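Local coordinates for uncharacterized protein MJ1480 (Methanocaldococcus jannaschii, PDB 3MGJ), which probably converts ornithine to proline with release of ammonia, using NAD, and is represented here by its N-terminal domain, at residues 5-10 and 48-53; 63-68 and 80-85; 10-15 and 76-81. One frame throughout, in Å; residues are numbered along the deposited sequence.

Strand 2-10 enters first and supplies one side of contact 1, then runs on through Gly10 into the loop of contact 3. After helix 17-27 and strand 31-38, strand 47-55 returns beside it, and 48-53 closes contact 1. Helix 58-74 follows and opens contact 2, so contacts 1 and 2 are in series. Strand 78-83 then closes both remaining contacts, with Glu80 and Val81 common to their segments. Contacts 1 and 3 cross and share Gly10. Contact 2 opens late in the span of contact 3 and ends on the same strand, its second segment running past that of contact 3. Together they tie the two middle strands, an edge strand, one helix and the loop after strand 2-10.

Contact 1. Residues 5-10 and 48-53; sequences EIELRG and YAKILV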
ATOM      1  N   GLU A   5      17.030  -3.706  -0.818  1.00 33.55           N
ATOM      2  CA  GLU A   5      15.597  -3.835  -0.643  1.00 30.86           C
ATOM      3  C   GLU A   5      15.260  -3.687   0.827  1.00 32.05           C
ATOM      4  O   GLU A   5      15.932  -4.254   1.679  1.00 33.78           O
ATOM      5  CB  GLU A   5      15.166  -5.201  -1.143  1.00 32.14           C
ATOM      6  CG  GLU A   5      13.706  -5.312  -1.479  1.00 34.56           C
ATOM      7  CD  GLU A   5      13.308  -6.735  -1.864  1.00 40.98           C
ATOM      8  OE1 GLU A   5      14.223  -7.580  -2.040  1.00 39.09           O
ATOM      9  OE2 GLU A   5      12.084  -7.007  -1.990  1.00 42.62           O
ATOM     10  N   ILE A   6      14.236  -2.903   1.141  1.00 31.41           N
ATOM     11  CA  ILE A   6      13.812  -2.764   2.531  1.00 31.74           C
ATOM     12  C   ILE A   6      12.374  -3.192   2.682  1.00 29.05           C
ATOM     13  O   ILE A   6      11.685  -3.388   1.703  1.00 29.75           O
ATOM     14  CB  ILE A   6      13.966  -1.318   3.069  1.00 32.16           C
ATOM     15  CG1 ILE A   6      12.924  -0.400   2.445  1.00 30.39           C
ATOM     16  CG2 ILE A   6      15.351  -0.815   2.799  1.00 34.11           C
ATOM     17  CD1 ILE A   6      12.584   0.769   3.283  1.00 29.44           C
ATOM     18  N   GLU A   7      11.917  -3.328   3.914  1.00 30.17           N
ATOM     19  CA  GLU A   7      10.529  -3.675   4.150  1.00 30.87           C
ATOM     20  C   GLU A   7       9.966  -2.869   5.295  1.00 30.49           C
ATOM     21  O   GLU A   7      10.589  -2.754   6.326  1.00 32.28           O
ATOM     22  CB  GLU A   7      10.432  -5.152   4.440  1.00 31.10           C
ATOM     23  CG  GLU A   7       9.089  -5.645   4.814  1.00 33.66           C
ATOM     24  CD  GLU A   7       9.114  -7.147   4.906  1.00 43.88           C
ATOM     25  OE1 GLU A   7       9.200  -7.779   3.837  1.00 48.98           O
ATOM     26  OE2 GLU A   7       9.098  -7.702   6.033  1.00 49.67           O
ATOM     27  N   LEU A   8       8.812  -2.254   5.086  1.00 30.18           N
ATOM     28  CA  LEU A   8       8.108  -1.620   6.190  1.00 32.13           C
ATOM     29  C   LEU A   8       7.107  -2.613   6.691  1.00 31.29           C
ATOM     30  O   LEU A   8       6.613  -3.428   5.934  1.00 32.15           O
ATOM     31  CB  LEU A   8       7.379  -0.350   5.761  1.00 32.63           C
ATOM     32  CG  LEU A   8       8.213   0.889   5.463  1.00 31.31           C
ATOM     33  CD1 LEU A   8       9.434   0.873   6.337  1.00 35.91           C
ATOM     34  CD2 LEU A   8       8.615   0.903   4.025  1.00 29.91           C
ATOM     35  N   ARG A   9       6.799  -2.545   7.970  1.00 34.05           N
ATOM     36  CA  ARG A   9       5.868  -3.488   8.563  1.00 33.12           C
ATOM     37  C   ARG A   9       5.005  -2.756   9.581  1.00 37.32           C
ATOM     38  O   ARG A   9       5.478  -1.882  10.306  1.00 35.02           O
ATOM     39  CB  ARG A   9       6.654  -4.612   9.215  1.00 37.12           C
ATOM     40  CG  ARG A   9       5.868  -5.810   9.623  1.00 43.22           C
ATOM     41  CD  ARG A   9       6.723  -6.695  10.518  1.00 51.41           C
ATOM     42  NE  ARG A   9       6.040  -7.926  10.925  1.00 58.84           N
ATOM     43  CZ  ARG A   9       5.215  -8.040  11.968  1.00 55.40           C
ATOM     44  NH1 ARG A   9       4.927  -6.990  12.739  1.00 49.05           N
ATOM     45  NH2 ARG A   9       4.667  -9.221  12.238  1.00 57.40           N
ATOM     46  N   GLY A  10       3.720  -3.089   9.604  1.00 39.95           N
ATOM     47  CA  GLY A  10       2.806  -2.505  10.564  1.00 37.85           C
ATOM     48  C   GLY A  10       1.589  -1.841   9.958  1.00 39.14           C
ATOM     49  O   GLY A  10       0.812  -2.463   9.238  1.00 35.59           O
ATOM     50  N   TYR A  48       2.524  -5.198   5.090  1.00 35.32           N
ATOM     51  CA  TYR A  48       3.928  -4.962   4.824  1.00 35.43           C
ATOM     52  C   TYR A  48       4.155  -4.467   3.409  1.00 33.19           C
ATOM     53  O   TYR A  48       3.385  -4.755   2.509  1.00 36.18           O
ATOM     54  CB  TYR A  48       4.798  -6.185   5.173  1.00 36.83           C
ATOM     55  CG  TYR A  48       4.707  -7.356   4.230  1.00 42.02           C
ATOM     56  CD1 TYR A  48       5.274  -7.298   2.957  1.00 42.64           C
ATOM     57  CD2 TYR A  48       4.095  -8.540   4.617  1.00 48.95           C
ATOM     58  CE1 TYR A  48       5.207  -8.376   2.086  1.00 44.93           C
ATOM     59  CE2 TYR A  48       4.025  -9.638   3.744  1.00 51.16           C
ATOM     60  CZ  TYR A  48       4.581  -9.540   2.483  1.00 52.59           C
ATOM     61  OH  TYR A  48       4.519 -10.604   1.615  1.00 60.59           O
ATOM     62  N   ALA A  49       5.197  -3.677   3.236  1.00 31.87           N
ATOM     63  CA  ALA A  49       5.579  -3.209   1.926  1.00 29.99           C
ATOM     64  C   ALA A  49       7.054  -3.510   1.699  1.00 28.54           C
ATOM     65  O   ALA A  49       7.874  -3.300   2.578  1.00 29.96           O
ATOM     66  CB  ALA A  49       5.322  -1.732   1.834  1.00 29.86           C
ATOM     67  N   LYS A  50       7.387  -4.032   0.528  1.00 28.19           N
ATOM     68  CA  LYS A  50       8.779  -4.116   0.119  1.00 26.89           C
ATOM     69  C   LYS A  50       9.085  -3.023  -0.906  1.00 26.35           C
ATOM     70  O   LYS A  50       8.399  -2.871  -1.899  1.00 28.34           O
ATOM     71  CB  LYS A  50       9.111  -5.480  -0.464  1.00 28.77           C
ATOM     72  CG  LYS A  50       9.008  -6.617   0.484  1.00 30.18           C
ATOM     73  CD  LYS A  50       9.515  -7.865  -0.191  1.00 35.26           C
ATOM     74  CE  LYS A  50       9.607  -9.031   0.779  1.00 40.30           C
ATOM     75  NZ  LYS A  50       8.493  -9.996   0.637  1.00 47.73           N
ATOM     76  N   ILE A  51      10.129  -2.262  -0.640  1.00 26.10           N
ATOM     77  CA  ILE A  51      10.522  -1.153  -1.468  1.00 25.66           C
ATOM     78  C   ILE A  51      11.987  -1.322  -1.779  1.00 28.61           C
ATOM     79  O   ILE A  51      12.789  -1.571  -0.883  1.00 27.63           O
ATOM     80  CB  ILE A  51      10.377   0.157  -0.701  1.00 23.60           C
ATOM     81  CG1 ILE A  51       8.919   0.371  -0.315  1.00 24.68           C
ATOM     82  CG2 ILE A  51      10.939   1.307  -1.497  1.00 25.42           C
ATOM     83  CD1 ILE A  51       8.742   1.287   0.846  1.00 23.45           C
ATOM     84  N   LEU A  52      12.312  -1.200  -3.060  1.00 28.42           N
ATOM     85  CA  LEU A  52      13.678  -1.166  -3.548  1.00 28.22           C
ATOM     86  C   LEU A  52      14.174   0.273  -3.558  1.00 30.29           C
ATOM     87  O   LEU A  52      13.494   1.163  -4.058  1.00 31.04           O
ATOM     88  CB  LEU A  52      13.690  -1.710  -4.960  1.00 30.41           C
ATOM     89  CG  LEU A  52      14.979  -2.043  -5.687  1.00 32.70           C
ATOM     90  CD1 LEU A  52      15.537  -3.345  -5.165  1.00 30.75           C
ATOM     91  CD2 LEU A  52      14.635  -2.151  -7.161  1.00 32.06           C
ATOM     92  N   VAL A  53      15.354   0.496  -2.989  1.00 31.80           N
ATOM     93  CA  VAL A  53      15.949   1.822  -2.889  1.00 29.88           C
ATOM     94  C   VAL A  53      17.141   1.861  -3.806  1.00 30.65           C
ATOM     95  O   VAL A  53      17.942   0.950  -3.811  1.00 33.03           O
ATOM     96  CB  VAL A  53      16.424   2.112  -1.455  1.00 29.22           C
ATOM     97  CG1 VAL A  53      17.081   3.473  -1.378  1.00 30.99           C
ATOM     98  CG2 VAL A  53      15.266   2.050  -0.507  1.00 30.14           C
TER
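Ile6 and Leu8 are hydrogen-bonded through their backbones to Ile51 and Ala49, on antiparallel strands whose axes approach to 4.6 Å and whose directions differ by 161°. These are the two central strands of the four-stranded antiparallel sheet in a βαββαβ, ferredoxin-like fold. Four backbone bonds join them. The one from Ile6 N to Ile51 O is 2.8 Å long and almost straight, at 176°. The non-hydrogen-bonded pairs Glu5-Leu52, Glu7-Lys50 and Arg9-Tyr48 alternate with these and share one face. Ile6, Leu8, Ala49 and Ile51 share the other.

On the first face the aliphatic part of Lys50 is flanked by two glutamates. Glu5 comes across it obliquely, and its OE2 lies 3.3 Å from Lys50 CD. Glu7 lies alongside, pointing the same way. Its CG is trans to the backbone N (chi1 175°), and the extended chain brings OE1 3.3 Å from Lys50 CE. The salt bridge from Glu7 OE1 to Lys50 NZ is long, at 4.0 Å. The stronger partner of Lys50 NZ is Glu36 on strand 31-38, with which it forms a salt bridge. The amine is therefore likely to ease the crowding of carboxylates on this face.

The opposite face is apolar and buried. Ile6 and Ile51 stand side by side there, with Ile6 CG1 4.1 Å from Ile51 CB. The CG1 branch of Ile51 leads toward Leu8, so that Ile51 CD1 touches Leu8 CD2. Val53 CG2 reaches Ile6 CG2 at the far end. Leu65 of helix 58-74 packs on Ile6 and Val53 from outside the sheet. Back among the glutamates, Glu7 OE1 lies obliquely to the Tyr48 ring, 4.1 Å from Tyr48 CD1.

Contact 2. Residues 63-68 and 80-85; sequences EILNEL and EVELQP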
ATOM      1  N   GLU A  63      23.630   5.518   3.293  1.00 41.98           N
ATOM      2  CA  GLU A  63      23.239   6.731   3.964  1.00 38.88           C
ATOM      3  C   GLU A  63      21.739   6.833   4.013  1.00 38.85           C
ATOM      4  O   GLU A  63      21.168   7.197   5.032  1.00 41.58           O
ATOM      5  CB  GLU A  63      23.760   7.914   3.179  1.00 44.27           C
ATOM      6  CG  GLU A  63      25.021   8.499   3.706  1.00 46.99           C
ATOM      7  CD  GLU A  63      25.308   9.804   3.042  1.00 56.92           C
ATOM      8  OE1 GLU A  63      24.999   9.918   1.834  1.00 53.11           O
ATOM      9  OE2 GLU A  63      25.818  10.718   3.727  1.00 67.61           O
ATOM     10  N   ILE A  64      21.104   6.533   2.885  1.00 38.79           N
ATOM     11  CA  ILE A  64      19.663   6.634   2.761  1.00 36.92           C
ATOM     12  C   ILE A  64      19.020   5.611   3.650  1.00 34.90           C
ATOM     13  O   ILE A  64      18.201   5.926   4.486  1.00 37.72           O
ATOM     14  CB  ILE A  64      19.207   6.405   1.313  1.00 36.11           C
ATOM     15  CG1 ILE A  64      19.819   7.469   0.396  1.00 35.96           C
ATOM     16  CG2 ILE A  64      17.703   6.441   1.228  1.00 35.50           C
ATOM     17  CD1 ILE A  64      19.492   7.311  -1.061  1.00 34.27           C
ATOM     18  N   LEU A  65      19.423   4.369   3.487  1.00 35.70           N
ATOM     19  CA  LEU A  65      18.915   3.316   4.349  1.00 39.66           C
ATOM     20  C   LEU A  65      19.000   3.635   5.838  1.00 39.33           C
ATOM     21  O   LEU A  65      18.096   3.286   6.582  1.00 41.60           O
ATOM     22  CB  LEU A  65      19.596   1.987   4.038  1.00 38.82           C
ATOM     23  CG  LEU A  65      19.313   1.447   2.641  1.00 34.37           C
ATOM     24  CD1 LEU A  65      19.578  -0.011   2.675  1.00 46.40           C
ATOM     25  CD2 LEU A  65      17.884   1.681   2.245  1.00 33.45           C
ATOM     26  N   ASN A  66      20.070   4.291   6.274  1.00 39.15           N
ATOM     27  CA  ASN A  66      20.202   4.654   7.683  1.00 44.27           C
ATOM     28  C   ASN A  66      19.217   5.728   8.157  1.00 46.87           C
ATOM     29  O   ASN A  66      18.655   5.628   9.245  1.00 48.79           O
ATOM     30  CB  ASN A  66      21.644   5.016   8.027  1.00 45.90           C
ATOM     31  CG  ASN A  66      22.570   3.790   8.012  1.00 60.56           C
ATOM     32  OD1 ASN A  66      23.798   3.915   8.015  1.00 60.95           O
ATOM     33  ND2 ASN A  66      21.973   2.595   7.983  1.00 62.40           N
ATOM     34  N   GLU A  67      18.999   6.743   7.332  1.00 41.05           N
ATOM     35  CA  GLU A  67      17.902   7.672   7.535  1.00 43.35           C
ATOM     36  C   GLU A  67      16.538   6.979   7.619  1.00 45.67           C
ATOM     37  O   GLU A  67      15.697   7.331   8.459  1.00 46.93           O
ATOM     38  CB  GLU A  67      17.867   8.647   6.378  1.00 43.94           C
ATOM     39  CG  GLU A  67      18.942   9.688   6.447  1.00 48.20           C
ATOM     40  CD  GLU A  67      18.611  10.735   7.467  1.00 53.16           C
ATOM     41  OE1 GLU A  67      17.403  10.955   7.709  1.00 57.05           O
ATOM     42  OE2 GLU A  67      19.551  11.325   8.032  1.00 56.31           O
ATOM     43  N   LEU A  68      16.315   6.014   6.731  1.00 41.97           N
ATOM     44  CA  LEU A  68      15.062   5.272   6.697  1.00 38.83           C
ATOM     45  C   LEU A  68      14.960   4.387   7.922  1.00 42.99           C
ATOM     46  O   LEU A  68      13.866   4.105   8.411  1.00 43.07           O
ATOM     47  CB  LEU A  68      14.983   4.415   5.436  1.00 35.79           C
ATOM     48  CG  LEU A  68      14.309   4.924   4.168  1.00 29.88           C
ATOM     49  CD1 LEU A  68      14.280   6.436   4.080  1.00 32.53           C
ATOM     50  CD2 LEU A  68      15.031   4.325   3.005  1.00 28.71           C
ATOM     51  N   GLU A  80      10.923  -0.831  10.366  1.00 42.30           N
ATOM     52  CA  GLU A  80      11.619  -0.909   9.098  1.00 37.50           C
ATOM     53  C   GLU A  80      12.765  -1.941   9.227  1.00 37.79           C
ATOM     54  O   GLU A  80      13.366  -2.067  10.286  1.00 40.84           O
ATOM     55  CB  GLU A  80      12.133   0.505   8.767  1.00 40.02           C
ATOM     56  CG  GLU A  80      12.819   0.703   7.410  1.00 40.89           C
ATOM     57  CD  GLU A  80      14.304   0.381   7.448  1.00 43.97           C
ATOM     58  OE1 GLU A  80      14.796  -0.021   8.521  1.00 49.23           O
ATOM     59  OE2 GLU A  80      14.982   0.519   6.410  1.00 47.08           O
ATOM     60  N   VAL A  81      13.040  -2.708   8.174  1.00 37.33           N
ATOM     61  CA  VAL A  81      14.182  -3.631   8.160  1.00 35.88           C
ATOM     62  C   VAL A  81      14.746  -3.742   6.768  1.00 34.68           C
ATOM     63  O   VAL A  81      14.067  -3.451   5.805  1.00 34.48           O
ATOM     64  CB  VAL A  81      13.840  -5.080   8.597  1.00 32.86           C
ATOM     65  CG1 VAL A  81      13.173  -5.102   9.949  1.00 34.33           C
ATOM     66  CG2 VAL A  81      13.003  -5.772   7.540  1.00 35.15           C
ATOM     67  N   GLU A  82      15.995  -4.187   6.671  1.00 36.90           N
ATOM     68  CA  GLU A  82      16.617  -4.416   5.386  1.00 33.92           C
ATOM     69  C   GLU A  82      16.471  -5.866   4.987  1.00 35.36           C
ATOM     70  O   GLU A  82      16.346  -6.745   5.829  1.00 34.52           O
ATOM     71  CB  GLU A  82      18.084  -4.024   5.417  1.00 36.99           C
ATOM     72  CG  GLU A  82      18.297  -2.529   5.573  1.00 48.02           C
ATOM     73  CD  GLU A  82      19.760  -2.153   5.772  1.00 56.78           C
ATOM     74  OE1 GLU A  82      20.647  -2.838   5.202  1.00 59.27           O
ATOM     75  OE2 GLU A  82      20.013  -1.163   6.498  1.00 56.54           O
ATOM     76  N   LEU A  83      16.468  -6.096   3.682  1.00 36.62           N
ATOM     77  CA  LEU A  83      16.434  -7.440   3.139  1.00 36.79           C
ATOM     78  C   LEU A  83      17.736  -7.732   2.394  1.00 38.80           C
ATOM     79  O   LEU A  83      18.174  -6.936   1.550  1.00 38.58           O
ATOM     80  CB  LEU A  83      15.251  -7.611   2.184  1.00 34.08           C
ATOM     81  CG  LEU A  83      13.823  -7.313   2.658  1.00 36.36           C
ATOM     82  CD1 LEU A  83      12.870  -7.565   1.511  1.00 34.69           C
ATOM     83  CD2 LEU A  83      13.407  -8.123   3.879  1.00 36.73           C
ATOM     84  N   GLN A  84      18.349  -8.872   2.716  1.00 37.87           N
ATOM     85  CA  GLN A  84      19.472  -9.387   1.946  1.00 39.71           C
ATOM     86  C   GLN A  84      19.008 -10.017   0.637  1.00 36.12           C
ATOM     87  O   GLN A  84      18.149 -10.887   0.633  1.00 37.86           O
ATOM     88  CB  GLN A  84      20.283 -10.411   2.743  1.00 37.98           C
ATOM     89  CG  GLN A  84      21.663 -10.632   2.154  1.00 39.39           C
ATOM     90  CD  GLN A  84      22.307 -11.902   2.635  1.00 51.02           C
ATOM     91  OE1 GLN A  84      21.845 -13.004   2.320  1.00 53.62           O
ATOM     92  NE2 GLN A  84      23.390 -11.765   3.407  1.00 53.54           N
ATOM     93  N   PRO A  85      19.606  -9.595  -0.480  1.00 37.24           N
ATOM     94  CA  PRO A  85      19.242 -10.161  -1.778  1.00 37.07           C
ATOM     95  C   PRO A  85      19.786 -11.574  -1.922  1.00 37.16           C
ATOM     96  O   PRO A  85      20.858 -11.884  -1.403  1.00 41.41           O
ATOM     97  CB  PRO A  85      19.977  -9.252  -2.775  1.00 37.48           C
ATOM     98  CG  PRO A  85      20.692  -8.223  -1.951  1.00 39.03           C
ATOM     99  CD  PRO A  85      20.794  -8.736  -0.575  1.00 35.45           C
TER
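Leu65 and Leu68 of helix 58-74 meet Glu82 and Glu80 of strand 78-83. The short helix and strand axes come no nearer than 9.4 Å and run roughly antiparallel, at 149°. Side chains therefore make most of the contact.

The packing is of leucine carbon against glutamate. Leu65 points toward the strand, and its CD1 lies 3.8 Å from Glu82 CD. The two side chains meet at a slant, and both carboxylate oxygens of Glu82 are near the same methyl group. Glu82 reaches it because its chain is extended beyond CG. Farther along the helix, Leu68 CB is 4.0 Å from Glu80 OE2. Glu80 CG packs against the Leu68 carbonyl, 3.7 Å from Leu68 O.

The polar contacts are looser and contain no hydrogen bond between the two segments. The Glu80 chain leaves the strand with CG opposite the backbone N (chi1 -176°), then bends at chi2 (-86°), which turns the carboxylate along the helix. Its OE2 comes to 4.2 Å from Leu65 O, but both are acceptors and no bond joins them. Asn66 ND2 is 4.5 Å from Glu82 OE2, too far for a bond. Outside the two segments, Glu82 OE1 has a long, weak ion pair with Arg4.

Beyond the two segments, the helix also covers strands 2-10 and 47-55. Within the sheet, Glu80 lies against Leu8 of strand 2-10. An alanine in place of Glu80 would probably open a gap beside the Leu68 carbonyl and leave the Leu8 side chain less covered.

Strand 47-55, helix 58-74 and strand 78-83 form a split β-α-β unit, with strand 2-10 between the two strands. A helix laid over its own returning edge strand is typical of the ferredoxin-like fold.

Contact 3. Residues 10-15 and 76-81; sequences GHIIDS and PEIEEV
Gly10, His11 and Ile12 touch Glu77 and Ile78 where the loop after strand 2-10 passes the entry to strand 78-83. Gly10 CA lies 3.7 Å from Glu77 O. A side chain at Gly10 would run into that oxygen. The backbone angles there (125°/-123°) also call for glycine.

The next contacts flank the glycine. His11 and Glu77 lie with their CB atoms 4.2 Å apart. Glu77 OE1 sits over the centre of one face of the His11 imidazole, 4.2 Å above its plane. It is 4.3 Å from His11 ND1, too far for a bond, although the carboxylate could favour a charged ring. Ile78 supplies the apolar side. Its CG2 branch lies trans to the carbonyl carbon and faces the loop, 3.8 Å from His11 N. The same methyl group meets Ile12 CD1 at 4.3 Å.

Neighbouring strands and helix 17-27 surround these residues. Arg9 and Glu79 are paired by backbone hydrogen bonds just beside the contact, and Gly10 is bonded to Ser47 across the sheet. Ile12 packs on Leu18 of helix 17-27 and on Phe37 of strand 31-38. Ile78 packs on Ile17 of the same helix. Farther along the loop, Ile13 meets Ile13 of the second subunit, and Asp14 makes backbone hydrogen bonds to that subunit, so the loop also joins the dimer interface.

In a βαββαβ ferredoxin-like domain, this is the end of the sheet where the loop from the first strand to the first helix meets the turn from the second helix to the last strand.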
ATOM      1  N   GLY A  10       3.720  -3.089   9.604  1.00 39.95           N
ATOM      2  CA  GLY A  10       2.806  -2.505  10.564  1.00 37.85           C
ATOM      3  C   GLY A  10       1.589  -1.841   9.958  1.00 39.14           C
ATOM      4  O   GLY A  10       0.812  -2.463   9.238  1.00 35.59           O
ATOM      5  N   HIS A  11       1.422  -0.561  10.279  1.00 44.72           N
ATOM      6  CA  HIS A  11       0.283   0.210   9.820  1.00 44.10           C
ATOM      7  C   HIS A  11       0.611   1.146   8.694  1.00 44.01           C
ATOM      8  O   HIS A  11       0.543   2.355   8.835  1.00 45.96           O
ATOM      9  CB  HIS A  11      -0.347   0.956  10.978  1.00 50.91           C
ATOM     10  CG  HIS A  11      -1.336   0.125  11.721  1.00 60.59           C
ATOM     11  ND1 HIS A  11      -0.999  -1.087  12.292  1.00 60.46           N
ATOM     12  CD2 HIS A  11      -2.660   0.294  11.948  1.00 63.76           C
ATOM     13  CE1 HIS A  11      -2.067  -1.615  12.860  1.00 64.49           C
ATOM     14  NE2 HIS A  11      -3.091  -0.797  12.664  1.00 70.40           N
ATOM     15  N   ILE A  12       0.942   0.559   7.558  1.00 43.56           N
ATOM     16  CA  ILE A  12       1.335   1.316   6.386  1.00 46.04           C
ATOM     17  C   ILE A  12       0.270   2.314   5.951  1.00 46.05           C
ATOM     18  O   ILE A  12       0.583   3.458   5.636  1.00 48.85           O
ATOM     19  CB  ILE A  12       1.658   0.373   5.212  1.00 45.38           C
ATOM     20  CG1 ILE A  12       2.648  -0.693   5.673  1.00 39.38           C
ATOM     21  CG2 ILE A  12       2.219   1.167   4.042  1.00 47.56           C
ATOM     22  CD1 ILE A  12       3.697  -0.145   6.615  1.00 38.46           C
ATOM     23  N   ILE A  13      -0.983   1.867   5.945  1.00 47.40           N
ATOM     24  CA  ILE A  13      -2.117   2.673   5.499  1.00 50.37           C
ATOM     25  C   ILE A  13      -2.776   3.437   6.646  1.00 54.03           C
ATOM     26  O   ILE A  13      -3.014   2.882   7.727  1.00 57.04           O
ATOM     27  CB  ILE A  13      -3.181   1.785   4.826  1.00 52.77           C
ATOM     28  CG1 ILE A  13      -2.543   0.921   3.730  1.00 49.08           C
ATOM     29  CG2 ILE A  13      -4.317   2.632   4.271  1.00 54.61           C
ATOM     30  CD1 ILE A  13      -2.823  -0.556   3.882  1.00 45.62           C
ATOM     31  N   ASP A  14      -3.084   4.704   6.379  1.00 53.82           N
ATOM     32  CA  ASP A  14      -3.580   5.661   7.376  1.00 57.86           C
ATOM     33  C   ASP A  14      -2.380   6.273   8.102  1.00 57.41           C
ATOM     34  O   ASP A  14      -2.512   7.005   9.078  1.00 61.49           O
ATOM     35  CB  ASP A  14      -4.599   5.042   8.346  1.00 55.45           C
ATOM     36  CG  ASP A  14      -5.382   6.101   9.137  1.00 62.71           C
ATOM     37  OD1 ASP A  14      -5.684   7.182   8.573  1.00 61.88           O
ATOM     38  OD2 ASP A  14      -5.693   5.850  10.327  1.00 64.57           O
ATOM     39  N   SER A  15      -1.205   5.961   7.584  1.00 53.27           N
ATOM     40  CA  SER A  15       0.022   6.593   8.004  1.00 49.17           C
ATOM     41  C   SER A  15       0.417   7.609   6.936  1.00 50.38           C
ATOM     42  O   SER A  15      -0.140   7.623   5.839  1.00 50.10           O
ATOM     43  CB  SER A  15       1.119   5.534   8.141  1.00 48.10           C
ATOM     44  OG  SER A  15       2.008   5.845   9.199  1.00 53.58           O
ATOM     45  N   PRO A  76       6.238   4.599  16.041  1.00 61.06           N
ATOM     46  CA  PRO A  76       5.913   3.435  16.874  1.00 57.44           C
ATOM     47  C   PRO A  76       5.023   2.420  16.169  1.00 55.02           C
ATOM     48  O   PRO A  76       5.102   1.232  16.468  1.00 58.12           O
ATOM     49  CB  PRO A  76       5.144   4.046  18.057  1.00 59.75           C
ATOM     50  CG  PRO A  76       5.345   5.539  17.958  1.00 61.22           C
ATOM     51  CD  PRO A  76       5.542   5.814  16.506  1.00 63.59           C
ATOM     52  N   GLU A  77       4.173   2.865  15.255  1.00 52.79           N
ATOM     53  CA  GLU A  77       3.262   1.922  14.624  1.00 56.13           C
ATOM     54  C   GLU A  77       3.968   1.017  13.608  1.00 50.28           C
ATOM     55  O   GLU A  77       3.419   0.010  13.159  1.00 47.80           O
ATOM     56  CB  GLU A  77       2.069   2.653  13.988  1.00 58.44           C
ATOM     57  CG  GLU A  77       0.953   3.020  14.970  1.00 65.00           C
ATOM     58  CD  GLU A  77       0.324   1.798  15.661  1.00 73.24           C
ATOM     59  OE1 GLU A  77      -0.928   1.664  15.638  1.00 75.35           O
ATOM     60  OE2 GLU A  77       1.076   0.970  16.227  1.00 71.52           O
ATOM     61  N   ILE A  78       5.194   1.373  13.252  1.00 43.60           N
ATOM     62  CA  ILE A  78       5.885   0.636  12.212  1.00 44.49           C
ATOM     63  C   ILE A  78       7.340   0.316  12.527  1.00 44.44           C
ATOM     64  O   ILE A  78       8.033   1.072  13.198  1.00 48.05           O
ATOM     65  CB  ILE A  78       5.832   1.385  10.854  1.00 46.21           C
ATOM     66  CG1 ILE A  78       6.718   2.619  10.914  1.00 43.66           C
ATOM     67  CG2 ILE A  78       4.382   1.748  10.454  1.00 45.12           C
ATOM     68  CD1 ILE A  78       7.869   2.545   9.981  1.00 43.92           C
ATOM     69  N   GLU A  79       7.791  -0.829  12.034  1.00 41.09           N
ATOM     70  CA  GLU A  79       9.197  -1.145  12.012  1.00 41.37           C
ATOM     71  C   GLU A  79       9.702  -1.299  10.583  1.00 39.81           C
ATOM     72  O   GLU A  79       9.007  -1.800   9.714  1.00 38.76           O
ATOM     73  CB  GLU A  79       9.503  -2.393  12.841  1.00 47.63           C
ATOM     74  CG  GLU A  79       8.478  -3.504  12.760  1.00 50.90           C
ATOM     75  CD  GLU A  79       8.220  -4.155  14.117  1.00 60.65           C
ATOM     76  OE1 GLU A  79       8.197  -3.422  15.135  1.00 61.24           O
ATOM     77  OE2 GLU A  79       8.039  -5.396  14.164  1.00 61.31           O
ATOM     78  N   GLU A  80      10.923  -0.831  10.366  1.00 42.30           N
ATOM     79  CA  GLU A  80      11.619  -0.909   9.098  1.00 37.50           C
ATOM     80  C   GLU A  80      12.765  -1.941   9.227  1.00 37.79           C
ATOM     81  O   GLU A  80      13.366  -2.067  10.286  1.00 40.84           O
ATOM     82  CB  GLU A  80      12.133   0.505   8.767  1.00 40.02           C
ATOM     83  CG  GLU A  80      12.819   0.703   7.410  1.00 40.89           C
ATOM     84  CD  GLU A  80      14.304   0.381   7.448  1.00 43.97           C
ATOM     85  OE1 GLU A  80      14.796  -0.021   8.521  1.00 49.23           O
ATOM     86  OE2 GLU A  80      14.982   0.519   6.410  1.00 47.08           O
ATOM     87  N   VAL A  81      13.040  -2.708   8.174  1.00 37.33           N
ATOM     88  CA  VAL A  81      14.182  -3.631   8.160  1.00 35.88           C
ATOM     89  C   VAL A  81      14.746  -3.742   6.768  1.00 34.68           C
ATOM     90  O   VAL A  81      14.067  -3.451   5.805  1.00 34.48           O
ATOM     91  CB  VAL A  81      13.840  -5.080   8.597  1.00 32.86           C
ATOM     92  CG1 VAL A  81      13.173  -5.102   9.949  1.00 34.33           C
ATOM     93  CG2 VAL A  81      13.003  -5.772   7.540  1.00 35.15           C
TER